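Local coordinates for protein acyl-CoA dehydrogenase (Thermus thermophilus, PDB 2Z1Q) that probably catalyses the FAD-dependent 2,3-dehydrogenation of saturated acyl-CoA thioesters, passing the electrons on to an acceptor, at residues 486-491 with 515-520. Residues are numbered along the deposited sequence; the frame is centred on the assembly and turned at random.
Sequences LIDAYA and AQALDR
Asp488 reaches from helix 476-502 to Ala517 and Arg520 on helix 505-528, and the contact can be read along its side chain. CB comes first: it rests against the methyl of Ala517, 3.7 Å from Asp488 CB to Ala517 CB. The next atom, CG, lies equally near that methyl and is also close to Arg520 NH2. Because CG stands anti to the carbonyl carbon and beside the backbone N (chi1 -84°), the carboxylate is carried past Ala517 to the guanidinium. There Arg520 NH2 is shared between the two oxygens. Asp488 OD2 forms the salt bridge with Arg520 NH2 at 3.1 Å, sitting in the guanidinium plane, at its edge, but met from above its own carboxylate plane; the two flat groups are turned 53° apart, so the two-pronged pairing is twisted and its bonds to OD1 are weak. A weak hydrogen bond from Tyr513, one turn before Ala517, also reaches OD2. The helices belong to the helical C-terminal part of an acyl-CoA dehydrogenase fold; this contact lies away from the annotated FAD sites, though helix 476-502 starts at the FAD-binding Gln476. Consecutive helices meet here with an alanine at the closest approach, 5.8 Å between Asp488 CA and Ala517 CA. Asp488 OD1 takes its weak bonds from Arg520 NH2, 3.2 Å, and from Arg520 NE. Asp488 OD1 also accepts a hydrogen bond from a water whose O lies 2.6 Å away; the same water donates to Ala517 O, tying the carboxylate to the opposite backbone. Without a carboxylate here, as with an alanine, Arg520 would probably lose its anionic mate across the helix pair, and the bridging water its acceptor. Arg520 meets this oxygen pair with a chain bent at chi2 and chi3, which brings one face of its guanidinium, near the rim, against Gln516 O and Ala517 CA.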
ATOM      1  N   LEU B 486       0.799 -15.395 -15.999  1.00 25.15           N
ATOM      2  CA  LEU B 486       0.628 -16.758 -15.496  1.00 26.55           C
ATOM      3  C   LEU B 486      -0.174 -16.744 -14.196  1.00 27.40           C
ATOM      4  O   LEU B 486      -1.027 -17.612 -13.979  1.00 29.35           O
ATOM      5  CB  LEU B 486       2.002 -17.419 -15.277  1.00 26.06           C
ATOM      6  CG  LEU B 486       2.807 -17.673 -16.557  1.00 27.34           C
ATOM      7  CD1 LEU B 486       4.226 -18.113 -16.213  1.00 25.64           C
ATOM      8  CD2 LEU B 486       2.105 -18.732 -17.396  1.00 26.53           C
ATOM      9  N   ILE B 487       0.087 -15.746 -13.349  1.00 26.18           N
ATOM     10  CA  ILE B 487      -0.627 -15.599 -12.079  1.00 26.08           C
ATOM     11  C   ILE B 487      -2.113 -15.341 -12.294  1.00 25.81           C
ATOM     12  O   ILE B 487      -2.953 -15.976 -11.656  1.00 27.15           O
ATOM     13  CB  ILE B 487      -0.064 -14.422 -11.237  1.00 25.89           C
ATOM     14  CG1 ILE B 487       1.360 -14.760 -10.795  1.00 25.92           C
ATOM     15  CG2 ILE B 487      -1.009 -14.109 -10.056  1.00 22.05           C
ATOM     16  CD1 ILE B 487       2.115 -13.632 -10.150  1.00 26.52           C
ATOM     17  N   ASP B 488      -2.441 -14.398 -13.173  1.00 26.43           N
ATOM     18  CA  ASP B 488      -3.844 -14.070 -13.431  1.00 26.79           C
ATOM     19  C   ASP B 488      -4.555 -15.187 -14.168  1.00 26.22           C
ATOM     20  O   ASP B 488      -5.763 -15.354 -14.045  1.00 25.96           O
ATOM     21  CB  ASP B 488      -3.962 -12.785 -14.246  1.00 27.82           C
ATOM     22  CG  ASP B 488      -3.914 -11.546 -13.385  1.00 29.43           C
ATOM     23  OD1 ASP B 488      -3.518 -10.478 -13.897  1.00 29.50           O
ATOM     24  OD2 ASP B 488      -4.282 -11.633 -12.198  1.00 32.81           O
ATOM     25  N   ALA B 489      -3.794 -15.939 -14.947  1.00 25.73           N
ATOM     26  CA  ALA B 489      -4.356 -17.038 -15.704  1.00 27.69           C
ATOM     27  C   ALA B 489      -4.779 -18.108 -14.707  1.00 27.56           C
ATOM     28  O   ALA B 489      -5.951 -18.467 -14.640  1.00 27.51           O
ATOM     29  CB  ALA B 489      -3.310 -17.592 -16.685  1.00 25.45           C
ATOM     30  N   TYR B 490      -3.821 -18.594 -13.923  1.00 27.92           N
ATOM     31  CA  TYR B 490      -4.103 -19.623 -12.930  1.00 29.15           C
ATOM     32  C   TYR B 490      -5.222 -19.186 -11.992  1.00 29.05           C
ATOM     33  O   TYR B 490      -6.161 -19.934 -11.748  1.00 30.75           O
ATOM     34  CB  TYR B 490      -2.833 -19.935 -12.138  1.00 29.55           C
ATOM     35  CG  TYR B 490      -2.958 -21.108 -11.201  1.00 32.51           C
ATOM     36  CD1 TYR B 490      -3.057 -20.912  -9.827  1.00 31.58           C
ATOM     37  CD2 TYR B 490      -2.969 -22.424 -11.684  1.00 32.46           C
ATOM     38  CE1 TYR B 490      -3.162 -21.979  -8.952  1.00 32.73           C
ATOM     39  CE2 TYR B 490      -3.076 -23.505 -10.813  1.00 33.27           C
ATOM     40  CZ  TYR B 490      -3.173 -23.269  -9.445  1.00 33.23           C
ATOM     41  OH  TYR B 490      -3.292 -24.304  -8.556  1.00 34.05           O
ATOM     42  N   ALA B 491      -5.137 -17.957 -11.496  1.00 29.35           N
ATOM     43  CA  ALA B 491      -6.154 -17.429 -10.589  1.00 29.41           C
ATOM     44  C   ALA B 491      -7.533 -17.332 -11.239  1.00 28.97           C
ATOM     45  O   ALA B 491      -8.522 -17.780 -10.664  1.00 28.74           O
ATOM     46  CB  ALA B 491      -5.739 -16.056 -10.070  1.00 27.30           C
ATOM     47  N   ALA B 515     -12.166  -9.946 -16.177  1.00 29.75           N
ATOM     48  CA  ALA B 515     -12.114  -8.725 -16.985  1.00 29.57           C
ATOM     49  C   ALA B 515     -10.858  -7.911 -16.684  1.00 30.84           C
ATOM     50  O   ALA B 515     -10.114  -7.532 -17.592  1.00 30.13           O
ATOM     51  CB  ALA B 515     -13.355  -7.869 -16.735  1.00 28.29           C
ATOM     52  N   GLN B 516     -10.627  -7.640 -15.405  1.00 30.13           N
ATOM     53  CA  GLN B 516      -9.462  -6.868 -15.002  1.00 29.70           C
ATOM     54  C   GLN B 516      -8.149  -7.563 -15.335  1.00 28.95           C
ATOM     55  O   GLN B 516      -7.185  -6.912 -15.727  1.00 29.44           O
ATOM     56  CB  GLN B 516      -9.551  -6.567 -13.513  1.00 29.69           C
ATOM     57  CG  GLN B 516     -10.667  -5.601 -13.188  1.00 27.76           C
ATOM     58  CD  GLN B 516     -10.840  -5.384 -11.706  1.00 26.11           C
ATOM     59  OE1 GLN B 516     -11.228  -6.291 -10.967  1.00 27.17           O
ATOM     60  NE2 GLN B 516     -10.545  -4.176 -11.256  1.00 24.83           N
ATOM     61  N   ALA B 517      -8.114  -8.885 -15.187  1.00 28.86           N
ATOM     62  CA  ALA B 517      -6.912  -9.649 -15.494  1.00 29.00           C
ATOM     63  C   ALA B 517      -6.556  -9.522 -16.973  1.00 30.48           C
ATOM     64  O   ALA B 517      -5.374  -9.473 -17.335  1.00 29.95           O
ATOM     65  CB  ALA B 517      -7.118 -11.116 -15.135  1.00 28.14           C
ATOM     66  N   LEU B 518      -7.571  -9.480 -17.833  1.00 30.18           N
ATOM     67  CA  LEU B 518      -7.310  -9.356 -19.261  1.00 30.33           C
ATOM     68  C   LEU B 518      -6.706  -7.997 -19.569  1.00 29.98           C
ATOM     69  O   LEU B 518      -5.816  -7.887 -20.404  1.00 31.89           O
ATOM     70  CB  LEU B 518      -8.589  -9.572 -20.086  1.00 30.48           C
ATOM     71  CG  LEU B 518      -8.757 -10.977 -20.683  1.00 32.38           C
ATOM     72  CD1 LEU B 518      -8.809 -11.989 -19.564  1.00 33.84           C
ATOM     73  CD2 LEU B 518     -10.025 -11.061 -21.524  1.00 34.36           C
ATOM     74  N   ASP B 519      -7.170  -6.961 -18.881  1.00 29.89           N
ATOM     75  CA  ASP B 519      -6.634  -5.628 -19.120  1.00 31.82           C
ATOM     76  C   ASP B 519      -5.170  -5.537 -18.726  1.00 31.08           C
ATOM     77  O   ASP B 519      -4.369  -4.933 -19.437  1.00 27.98           O
ATOM     78  CB  ASP B 519      -7.407  -4.579 -18.334  1.00 33.76           C
ATOM     79  CG  ASP B 519      -8.850  -4.494 -18.743  1.00 37.07           C
ATOM     80  OD1 ASP B 519      -9.172  -4.831 -19.908  1.00 40.47           O
ATOM     81  OD2 ASP B 519      -9.659  -4.079 -17.894  1.00 37.77           O
ATOM     82  N   ARG B 520      -4.854  -6.132 -17.578  1.00 29.32           N
ATOM     83  CA  ARG B 520      -3.500  -6.147 -17.042  1.00 29.68           C
ATOM     84  C   ARG B 520      -2.601  -6.967 -17.961  1.00 28.63           C
ATOM     85  O   ARG B 520      -1.417  -6.668 -18.106  1.00 29.07           O
ATOM     86  CB  ARG B 520      -3.506  -6.774 -15.635  1.00 30.07           C
ATOM     87  CG  ARG B 520      -2.953  -5.878 -14.543  1.00 31.17           C
ATOM     88  CD  ARG B 520      -3.860  -5.909 -13.338  1.00 29.84           C
ATOM     89  NE  ARG B 520      -4.207  -7.276 -12.955  1.00 28.23           N
ATOM     90  CZ  ARG B 520      -5.350  -7.613 -12.362  1.00 27.78           C
ATOM     91  NH1 ARG B 520      -6.253  -6.685 -12.084  1.00 25.58           N
ATOM     92  NH2 ARG B 520      -5.603  -8.883 -12.063  1.00 27.50           N
TER
HETATM   93  O   HOH W   1      -2.575 -10.212 -16.326  1.00 38.26           O